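Virulence sensor protein BvgS (Bordetella pertussis, PDB 6ZJ8) acts as a sensor histidine kinase of a two-component system linked to virulence, with a PAS domain that probably takes part in relaying its signal. Local coordinates at residues R27-G32 / M46-D51; P36-D41 / Q116-Y121; K67-A72 / R82-F87. All coordinates share one frame; numbering follows the deposited sequence.

All three contacts belong to one PAS fold and are partly buried. Interaction 2 lies nearest the middle, its centre about 7 Å from the chain's centre against 10 and 11 Å, and joins strands 37-41 and 110-122 of one sheet across the strand between them, mainly by side-chain packing. Interaction 1 docks the end of helix 17-31 on edge strand 46-49 through a backbone hydrogen bond, leucine and isoleucine packing and, at its more exposed margin, two acids. The two share the 37-41/46-49 hairpin. Interaction 3 ties the loop at 67-72 to helix 79-87, pairing a buried isoleucine and methionine with a more peripheral histidine-carboxylate bond.

Interaction 1 of 3, residues R27-G32 / M46-D51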
loop_
_atom_site.group_PDB
_atom_site.type_symbol
_atom_site.label_atom_id
_atom_site.label_comp_id
_atom_site.label_asym_id
_atom_site.label_seq_id
_atom_site.Cartn_x
_atom_site.Cartn_y
_atom_site.Cartn_z
ATOM N N ARG A 27 -10.985 -12.810 2.285
ATOM C CA ARG A 27 -12.039 -11.815 2.449
ATOM C C ARG A 27 -11.649 -10.777 3.494
ATOM O O ARG A 27 -11.827 -9.573 3.282
ATOM C CB ARG A 27 -13.348 -12.507 2.832
ATOM C CG ARG A 27 -14.549 -11.579 2.985
ATOM C CD ARG A 27 -14.990 -10.982 1.662
ATOM N NE ARG A 27 -15.540 -11.986 0.754
ATOM C CZ ARG A 27 -15.871 -11.743 -0.510
ATOM N NH1 ARG A 27 -15.698 -10.530 -1.020
ATOM N NH2 ARG A 27 -16.364 -12.710 -1.269
ATOM N N VAL A 28 -11.101 -11.224 4.625
ATOM C CA VAL A 28 -10.676 -10.285 5.658
ATOM C C VAL A 28 -9.448 -9.510 5.202
ATOM O O VAL A 28 -9.353 -8.291 5.400
ATOM C CB VAL A 28 -10.410 -11.034 6.977
ATOM C CG1 VAL A 28 -9.919 -10.070 8.042
ATOM C CG2 VAL A 28 -11.664 -11.749 7.440
ATOM N N LEU A 29 -8.487 -10.199 4.582
ATOM C CA LEU A 29 -7.231 -9.552 4.220
ATOM C C LEU A 29 -7.447 -8.444 3.198
ATOM O O LEU A 29 -6.784 -7.401 3.250
ATOM C CB LEU A 29 -6.248 -10.591 3.680
ATOM C CG LEU A 29 -4.993 -10.035 3.005
ATOM C CD1 LEU A 29 -4.241 -9.110 3.952
ATOM C CD2 LEU A 29 -4.099 -11.170 2.544
ATOM N N ILE A 30 -8.369 -8.646 2.264
ATOM C CA ILE A 30 -8.567 -7.727 1.150
ATOM C C ILE A 30 -9.721 -6.769 1.407
ATOM O O ILE A 30 -9.597 -5.566 1.180
ATOM C CB ILE A 30 -8.771 -8.525 -0.157
ATOM C CG1 ILE A 30 -7.443 -9.162 -0.577
ATOM C CG2 ILE A 30 -9.324 -7.626 -1.250
ATOM C CD1 ILE A 30 -7.579 -10.235 -1.619
ATOM N N ASP A 31 -10.854 -7.279 1.885
ATOM C CA ASP A 31 -12.022 -6.449 2.142
ATOM C C ASP A 31 -12.092 -5.938 3.574
ATOM O O ASP A 31 -13.009 -5.174 3.893
ATOM C CB ASP A 31 -13.312 -7.223 1.839
ATOM C CG ASP A 31 -13.570 -7.383 0.357
ATOM O OD1 ASP A 31 -12.973 -6.634 -0.443
ATOM O OD2 ASP A 31 -14.388 -8.258 -0.007
ATOM N N GLY A 32 -11.167 -6.335 4.445
ATOM C CA GLY A 32 -11.325 -6.037 5.854
ATOM C C GLY A 32 -10.064 -5.678 6.607
ATOM O O GLY A 32 -9.945 -5.988 7.798
ATOM N N MET A 46 2.273 -6.729 -9.471
ATOM C CA MET A 46 1.464 -6.669 -8.260
ATOM C C MET A 46 0.606 -7.925 -8.149
ATOM O O MET A 46 -0.215 -8.206 -9.031
ATOM C CB MET A 46 0.590 -5.417 -8.274
ATOM C CG MET A 46 1.375 -4.117 -8.161
ATOM S SD MET A 46 1.892 -3.757 -6.471
ATOM C CE MET A 46 0.360 -3.141 -5.787
ATOM N N LEU A 47 0.793 -8.675 -7.064
ATOM C CA LEU A 47 0.057 -9.911 -6.833
ATOM C C LEU A 47 -1.173 -9.725 -5.961
ATOM O O LEU A 47 -2.167 -10.433 -6.151
ATOM C CB LEU A 47 0.968 -10.948 -6.172
ATOM C CG LEU A 47 2.297 -11.197 -6.881
ATOM C CD1 LEU A 47 3.088 -12.257 -6.140
ATOM C CD2 LEU A 47 2.061 -11.601 -8.325
ATOM N N LEU A 48 -1.128 -8.799 -5.009
ATOM C CA LEU A 48 -2.230 -8.606 -4.082
ATOM C C LEU A 48 -2.255 -7.155 -3.638
ATOM O O LEU A 48 -1.213 -6.504 -3.521
ATOM C CB LEU A 48 -2.103 -9.534 -2.867
ATOM C CG LEU A 48 -3.194 -9.440 -1.800
ATOM C CD1 LEU A 48 -3.447 -10.808 -1.189
ATOM C CD2 LEU A 48 -2.820 -8.447 -0.708
ATOM N N CYS A 49 -3.465 -6.654 -3.403
ATOM C CA CYS A 49 -3.656 -5.335 -2.817
ATOM C C CYS A 49 -5.054 -5.288 -2.225
ATOM O O CYS A 49 -6.018 -5.702 -2.877
ATOM C CB CYS A 49 -3.458 -4.227 -3.857
ATOM S SG CYS A 49 -4.187 -4.558 -5.467
ATOM N N ASN A 50 -5.160 -4.805 -0.991
ATOM C CA ASN A 50 -6.447 -4.762 -0.318
ATOM C C ASN A 50 -7.240 -3.540 -0.778
ATOM O O ASN A 50 -6.777 -2.730 -1.585
ATOM C CB ASN A 50 -6.249 -4.777 1.196
ATOM C CG ASN A 50 -5.521 -3.547 1.708
ATOM O OD1 ASN A 50 -4.943 -2.777 0.937
ATOM N ND2 ASN A 50 -5.531 -3.369 3.023
ATOM N N ASP A 51 -8.464 -3.414 -0.260
ATOM C CA ASP A 51 -9.331 -2.316 -0.675
ATOM C C ASP A 51 -8.835 -0.972 -0.159
ATOM O O ASP A 51 -9.116 0.063 -0.770
ATOM C CB ASP A 51 -10.757 -2.566 -0.194
ATOM C CG ASP A 51 -11.402 -3.752 -0.874
ATOM O OD1 ASP A 51 -10.824 -4.270 -1.855
ATOM O OD2 ASP A 51 -12.489 -4.165 -0.425
#
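The carbonyl oxygen of Ile-30 takes the backbone N-H of Asp-51 in its own carbonyl plane, with O and N 2.8 Å apart and a nearly straight N-H...O angle of 162°. The same oxygen lies 3.4 Å from CB of Asn-50, and so does the oxygen of Leu-29, so two carbonyls of the last turn of helix 17-31 rest against the bend that leaves strand 46-49. Asn-50 is the N-cap of helix 51-57: its OD1 accepts from the backbone N of Tyr-53 and also from that of Ile-37, while ND2 donates to Thr-33 and to the carbonyl of Asn-35. This single amide therefore ties the start of one helix to the linker that follows the other, at the edge of the PAS sheet. Beside the backbone bond, Leu-48 points its side chain at the helix, and its CD1 touches two methyls, CD2 of Leu-29 at 3.8 Å and CD1 of Ile-30 at 4.2 Å. A chi1 of 168° leans the Leu-29 branch over to the strand. At the more exposed end, Asp-31 OD1 comes within 2.5 Å of Asp-51 OD2, the carboxylate planes 42° apart; one acid probably carries a proton, though the model does not settle it. Arg-27 holds the other oxygen of Asp-31, its NH1 2.8 Å from OD2 in a salt bridge.

Interaction 2 of 3, residues P36-D41 / Q116-Y121; sequences PIYVRD and QWTIPY
The six-membered end of the Trp-117 indole meets Ile-37 at its edge: CD1 of the isoleucine lies near the ring plane, 3.9 Å from CH2, and CG1 sits 4.0 Å from that same CH2. Ile-37 gets there by running fully extended, CG1 anti to the backbone N (chi1 -176°) and CD1 continuing the line. Phe-100 of edge strand 99-107 also leans on Trp-117. Four residues on, the Tyr-121 ring approaches Val-39 obliquely, the two side chains nearly at right angles, with CG1 of Val-39 3.7 Å from Tyr-121 OH and 4.0 Å from CE2. Both aromatic residues place CG between backbone N and carbonyl carbon (chi1 59° for Trp-117), which swings their rings over toward strand 37-41. The strands are not neighbours. In the antiparallel PAS sheet, strand 128-137 runs between them, which sets the axes of the two short segments 9.1 Å apart and keeps their backbones from pairing, so side chains carry most of the contact; the 44° between their N-to-C directions reflects sheet twist. Ile-132 of the intervening strand fills in between, touching both Ile-37 and Tyr-121. On the other face of the sheet, Tyr-38 stretches its ring across so that OH lies 3.6 Å from CG2 of Thr-118, a polar tip against a methyl. There Leu-88 packs on Tyr-38 and Leu-89 on Thr-118, so the segment following helix 79-87 closes over this side.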
loop_
_atom_site.group_PDB
_atom_site.type_symbol
_atom_site.label_atom_id
_atom_site.label_comp_id
_atom_site.label_asym_id
_atom_site.label_seq_id
_atom_site.Cartn_x
_atom_site.Cartn_y
_atom_site.Cartn_z
ATOM N N PRO A 36 -3.553 0.311 3.807
ATOM C CA PRO A 36 -3.145 -0.257 2.516
ATOM C C PRO A 36 -2.023 -1.272 2.668
ATOM O O PRO A 36 -1.045 -1.042 3.384
ATOM C CB PRO A 36 -2.689 0.971 1.721
ATOM C CG PRO A 36 -3.489 2.089 2.285
ATOM C CD PRO A 36 -3.630 1.784 3.754
ATOM N N ILE A 37 -2.171 -2.399 1.978
ATOM C CA ILE A 37 -1.132 -3.418 1.923
ATOM C C ILE A 37 -1.163 -4.047 0.539
ATOM O O ILE A 37 -2.231 -4.210 -0.059
ATOM C CB ILE A 37 -1.304 -4.485 3.024
ATOM C CG1 ILE A 37 -0.130 -5.468 2.986
ATOM C CG2 ILE A 37 -2.608 -5.238 2.845
ATOM C CD1 ILE A 37 -0.149 -6.483 4.093
ATOM N N TYR A 38 0.019 -4.392 0.032
ATOM C CA TYR A 38 0.162 -4.987 -1.285
ATOM C C TYR A 38 1.261 -6.038 -1.240
ATOM O O TYR A 38 2.020 -6.137 -0.273
ATOM C CB TYR A 38 0.495 -3.932 -2.346
ATOM C CG TYR A 38 1.753 -3.154 -2.026
ATOM C CD1 TYR A 38 3.003 -3.623 -2.414
ATOM C CD2 TYR A 38 1.693 -1.960 -1.322
ATOM C CE1 TYR A 38 4.158 -2.915 -2.115
ATOM C CE2 TYR A 38 2.839 -1.248 -1.018
ATOM C CZ TYR A 38 4.067 -1.730 -1.413
ATOM O OH TYR A 38 5.204 -1.018 -1.108
ATOM N N VAL A 39 1.338 -6.827 -2.307
ATOM C CA VAL A 39 2.417 -7.783 -2.511
ATOM C C VAL A 39 2.895 -7.651 -3.950
ATOM O O VAL A 39 2.093 -7.749 -4.885
ATOM C CB VAL A 39 1.976 -9.228 -2.218
ATOM C CG1 VAL A 39 3.111 -10.192 -2.512
ATOM C CG2 VAL A 39 1.522 -9.355 -0.774
ATOM N N ARG A 40 4.195 -7.431 -4.122
ATOM C CA ARG A 40 4.804 -7.235 -5.430
ATOM C C ARG A 40 5.925 -8.248 -5.611
ATOM O O ARG A 40 6.777 -8.398 -4.729
ATOM C CB ARG A 40 5.332 -5.804 -5.566
ATOM C CG ARG A 40 6.126 -5.544 -6.826
ATOM C CD ARG A 40 6.157 -4.063 -7.172
ATOM N NE ARG A 40 6.561 -3.223 -6.048
ATOM C CZ ARG A 40 6.905 -1.943 -6.159
ATOM N NH1 ARG A 40 6.905 -1.349 -7.347
ATOM N NH2 ARG A 40 7.256 -1.252 -5.084
ATOM N N ASP A 41 5.922 -8.941 -6.748
ATOM C CA ASP A 41 6.908 -9.982 -6.992
ATOM C C ASP A 41 8.257 -9.359 -7.348
ATOM O O ASP A 41 8.433 -8.137 -7.348
ATOM C CB ASP A 41 6.423 -10.931 -8.090
ATOM C CG ASP A 41 6.393 -10.285 -9.465
ATOM O OD1 ASP A 41 6.720 -9.086 -9.587
ATOM O OD2 ASP A 41 6.039 -10.988 -10.433
ATOM N N GLN A 116 5.673 4.458 5.234
ATOM C CA GLN A 116 5.800 3.418 4.224
ATOM C C GLN A 116 6.722 2.302 4.705
ATOM O O GLN A 116 7.677 2.540 5.449
ATOM C CB GLN A 116 6.344 4.006 2.920
ATOM C CG GLN A 116 5.555 5.192 2.391
ATOM C CD GLN A 116 6.358 6.032 1.420
ATOM O OE1 GLN A 116 7.435 6.525 1.755
ATOM N NE2 GLN A 116 5.841 6.197 0.209
ATOM N N TRP A 117 6.439 1.079 4.258
ATOM C CA TRP A 117 7.199 -0.079 4.708
ATOM C C TRP A 117 7.180 -1.168 3.646
ATOM O O TRP A 117 6.251 -1.256 2.838
ATOM C CB TRP A 117 6.632 -0.624 6.024
ATOM C CG TRP A 117 5.200 -1.044 5.914
ATOM C CD1 TRP A 117 4.102 -0.246 6.031
ATOM C CD2 TRP A 117 4.709 -2.365 5.657
ATOM N NE1 TRP A 117 2.958 -0.986 5.866
ATOM C CE2 TRP A 117 3.304 -2.292 5.635
ATOM C CE3 TRP A 117 5.323 -3.604 5.444
ATOM C CZ2 TRP A 117 2.500 -3.408 5.412
ATOM C CZ3 TRP A 117 4.525 -4.712 5.221
ATOM C CH2 TRP A 117 3.128 -4.607 5.208
ATOM N N THR A 118 8.223 -2.001 3.657
ATOM C CA THR A 118 8.284 -3.176 2.801
ATOM C C THR A 118 9.056 -4.275 3.517
ATOM O O THR A 118 10.033 -4.001 4.218
ATOM C CB THR A 118 8.951 -2.880 1.450
ATOM O OG1 THR A 118 10.292 -2.423 1.660
ATOM C CG2 THR A 118 8.170 -1.828 0.677
ATOM N N ILE A 119 8.608 -5.519 3.333
ATOM C CA ILE A 119 9.268 -6.689 3.887
ATOM C C ILE A 119 9.543 -7.651 2.730
ATOM O O ILE A 119 8.601 -8.050 2.036
ATOM C CB ILE A 119 8.427 -7.392 4.964
ATOM C CG1 ILE A 119 8.000 -6.416 6.064
ATOM C CG2 ILE A 119 9.211 -8.552 5.570
ATOM C CD1 ILE A 119 9.088 -6.108 7.056
ATOM N N PRO A 120 10.782 -8.051 2.482
ATOM C CA PRO A 120 11.029 -9.064 1.451
ATOM C C PRO A 120 10.825 -10.474 1.989
ATOM O O PRO A 120 10.898 -10.735 3.191
ATOM C CB PRO A 120 12.491 -8.826 1.052
ATOM C CG PRO A 120 13.109 -8.044 2.180
ATOM C CD PRO A 120 12.029 -7.637 3.150
ATOM N N TYR A 121 10.557 -11.391 1.061
ATOM C CA TYR A 121 10.285 -12.778 1.404
ATOM C C TYR A 121 10.868 -13.689 0.334
ATOM O O TYR A 121 11.188 -13.255 -0.776
ATOM C CB TYR A 121 8.778 -13.043 1.545
ATOM C CG TYR A 121 8.015 -12.901 0.248
ATOM C CD1 TYR A 121 7.902 -13.968 -0.633
ATOM C CD2 TYR A 121 7.411 -11.700 -0.098
ATOM C CE1 TYR A 121 7.212 -13.844 -1.821
ATOM C CE2 TYR A 121 6.716 -11.566 -1.285
ATOM C CZ TYR A 121 6.620 -12.643 -2.142
ATOM O OH TYR A 121 5.930 -12.518 -3.326
#

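Interaction 3 of 3, residues K67-A72 / R82-F87; sequences KTIPEA and REMHEF
Ile-69 and His-85 face each other where the loop at 67-72 passes helix 79-87, with CG2 of the isoleucine 3.8 Å from the backbone N of His-85. Ile-69 sets out toward the helix and splits its two branches between successive residues: CG2 lies against the His-85 backbone, and CD1 turns to Met-84, reaching its SD at 3.5 Å and its CB at 3.8 Å. Met-84 starts toward the loop, but beyond CG its chain runs out extended and crosses the isoleucine at about a right angle; CD1 meets SD on the side opposite its CE methyl. The far end of Met-84 leads away, toward the packing with Tyr-53 and Phe-57 of helix 51-57, and Leu-88 adds to the apolar surroundings of Ile-69. The second half of the contact is polar. A chi1 of -171° carries the imidazole of His-85 off the helix and up to the loop. Glu-71 starts out pointing away from the helix, then bends at chi2 and brings its carboxylate back to the edge of that ring. NE2 donates to OE1 across 3.0 Å, with an N-H...O angle of 167°, and the oxygen lies practically in the ring plane. Seen from the glutamate, however, the donor comes from above the carboxylate, whose plane stands 69° from the imidazole. CD2 of the same ring lies 3.6 Å from the carbonyl oxygen of Pro-70. In this part of the PAS fold the helix is thus attached to its preceding loop at both an apolar and a polar point. Glu-71 OE2 accepts a weak hydrogen bond from the backbone N of Arg-91, which helps fix the carboxylate. With that carboxylate at NE2, a protonated imidazole would probably be stabilised.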
loop_
_atom_site.group_PDB
_atom_site.type_symbol
_atom_site.label_atom_id
_atom_site.label_comp_id
_atom_site.label_asym_id
_atom_site.label_seq_id
_atom_site.Cartn_x
_atom_site.Cartn_y
_atom_site.Cartn_z
ATOM N N LYS A 67 0.081 -6.126 -13.057
ATOM C CA LYS A 67 0.634 -4.954 -13.716
ATOM C C LYS A 67 1.640 -4.276 -12.796
ATOM O O LYS A 67 1.689 -4.541 -11.592
ATOM C CB LYS A 67 -0.490 -3.998 -14.122
ATOM C CG LYS A 67 -1.418 -4.623 -15.154
ATOM C CD LYS A 67 -2.803 -4.012 -15.159
ATOM C CE LYS A 67 -3.688 -4.720 -16.177
ATOM N NZ LYS A 67 -5.065 -4.161 -16.218
ATOM N N THR A 68 2.459 -3.404 -13.380
ATOM C CA THR A 68 3.640 -2.881 -12.712
ATOM C C THR A 68 3.527 -1.380 -12.476
ATOM O O THR A 68 2.725 -0.682 -13.103
ATOM C CB THR A 68 4.907 -3.166 -13.530
ATOM O OG1 THR A 68 4.813 -2.518 -14.805
ATOM C CG2 THR A 68 5.082 -4.656 -13.743
ATOM N N ILE A 69 4.352 -0.899 -11.549
ATOM C CA ILE A 69 4.524 0.528 -11.286
ATOM C C ILE A 69 5.967 0.879 -11.636
ATOM O O ILE A 69 6.841 0.833 -10.757
ATOM C CB ILE A 69 4.220 0.886 -9.822
ATOM C CG1 ILE A 69 2.982 0.141 -9.310
ATOM C CG2 ILE A 69 4.042 2.396 -9.685
ATOM C CD1 ILE A 69 1.683 0.629 -9.879
ATOM N N PRO A 70 6.270 1.221 -12.889
ATOM C CA PRO A 70 7.673 1.410 -13.276
ATOM C C PRO A 70 8.341 2.531 -12.492
ATOM O O PRO A 70 7.696 3.484 -12.047
ATOM C CB PRO A 70 7.588 1.747 -14.771
ATOM C CG PRO A 70 6.265 1.214 -15.212
ATOM C CD PRO A 70 5.356 1.376 -14.034
ATOM N N GLU A 71 9.660 2.399 -12.324
ATOM C CA GLU A 71 10.432 3.445 -11.661
ATOM C C GLU A 71 10.608 4.655 -12.570
ATOM O O GLU A 71 10.515 5.801 -12.115
ATOM C CB GLU A 71 11.795 2.900 -11.231
ATOM C CG GLU A 71 11.727 1.747 -10.239
ATOM C CD GLU A 71 11.196 2.168 -8.883
ATOM O OE1 GLU A 71 11.169 3.384 -8.602
ATOM O OE2 GLU A 71 10.805 1.278 -8.098
ATOM N N ALA A 72 10.859 4.421 -13.855
ATOM C CA ALA A 72 11.026 5.505 -14.807
ATOM C C ALA A 72 9.669 6.051 -15.239
ATOM O O ALA A 72 8.642 5.370 -15.175
ATOM C CB ALA A 72 11.812 5.032 -16.028
ATOM N N ARG A 82 1.605 7.134 -11.851
ATOM C CA ARG A 82 2.302 8.235 -11.194
ATOM C C ARG A 82 1.907 8.332 -9.724
ATOM O O ARG A 82 2.768 8.411 -8.840
ATOM C CB ARG A 82 2.003 9.544 -11.928
ATOM C CG ARG A 82 2.710 10.764 -11.360
ATOM C CD ARG A 82 2.478 12.000 -12.220
ATOM N NE ARG A 82 1.059 12.320 -12.363
ATOM C CZ ARG A 82 0.300 12.823 -11.392
ATOM N NH1 ARG A 82 0.814 13.057 -10.190
ATOM N NH2 ARG A 82 -0.979 13.083 -11.622
ATOM N N GLU A 83 0.603 8.312 -9.444
ATOM C CA GLU A 83 0.135 8.441 -8.067
ATOM C C GLU A 83 0.611 7.279 -7.205
ATOM O O GLU A 83 1.053 7.480 -6.068
ATOM C CB GLU A 83 -1.388 8.536 -8.051
ATOM C CG GLU A 83 -1.936 9.691 -8.877
ATOM C CD GLU A 83 -3.424 9.577 -9.116
ATOM O OE1 GLU A 83 -3.996 8.510 -8.801
ATOM O OE2 GLU A 83 -4.023 10.549 -9.625
ATOM N N MET A 84 0.534 6.054 -7.727
ATOM C CA MET A 84 0.964 4.900 -6.945
ATOM C C MET A 84 2.456 4.957 -6.646
ATOM O O MET A 84 2.894 4.563 -5.559
ATOM C CB MET A 84 0.626 3.610 -7.686
ATOM C CG MET A 84 -0.859 3.362 -7.814
ATOM S SD MET A 84 -1.234 1.687 -8.345
ATOM C CE MET A 84 -3.017 1.758 -8.338
ATOM N N HIS A 85 3.255 5.436 -7.603
ATOM C CA HIS A 85 4.699 5.482 -7.400
ATOM C C HIS A 85 5.055 6.269 -6.146
ATOM O O HIS A 85 6.002 5.920 -5.430
ATOM C CB HIS A 85 5.382 6.092 -8.624
ATOM C CG HIS A 85 6.875 5.989 -8.592
ATOM N ND1 HIS A 85 7.694 7.087 -8.432
ATOM C CD2 HIS A 85 7.698 4.919 -8.692
ATOM C CE1 HIS A 85 8.955 6.697 -8.439
ATOM N NE2 HIS A 85 8.985 5.386 -8.595
ATOM N N GLU A 86 4.303 7.333 -5.858
ATOM C CA GLU A 86 4.599 8.156 -4.690
ATOM C C GLU A 86 4.398 7.376 -3.395
ATOM O O GLU A 86 5.199 7.499 -2.459
ATOM C CB GLU A 86 3.728 9.413 -4.714
ATOM C CG GLU A 86 4.073 10.365 -5.856
ATOM C CD GLU A 86 3.033 11.452 -6.065
ATOM O OE1 GLU A 86 3.018 12.057 -7.158
ATOM O OE2 GLU A 86 2.227 11.702 -5.142
ATOM N N PHE A 87 3.345 6.562 -3.321
ATOM C CA PHE A 87 3.072 5.815 -2.099
ATOM C C PHE A 87 3.997 4.620 -1.924
ATOM O O PHE A 87 4.232 4.187 -0.791
ATOM C CB PHE A 87 1.621 5.335 -2.087
ATOM C CG PHE A 87 0.625 6.430 -1.861
ATOM C CD1 PHE A 87 0.103 7.140 -2.927
ATOM C CD2 PHE A 87 0.208 6.750 -0.580
ATOM C CE1 PHE A 87 -0.818 8.148 -2.718
ATOM C CE2 PHE A 87 -0.712 7.755 -0.366
ATOM C CZ PHE A 87 -1.226 8.456 -1.434
#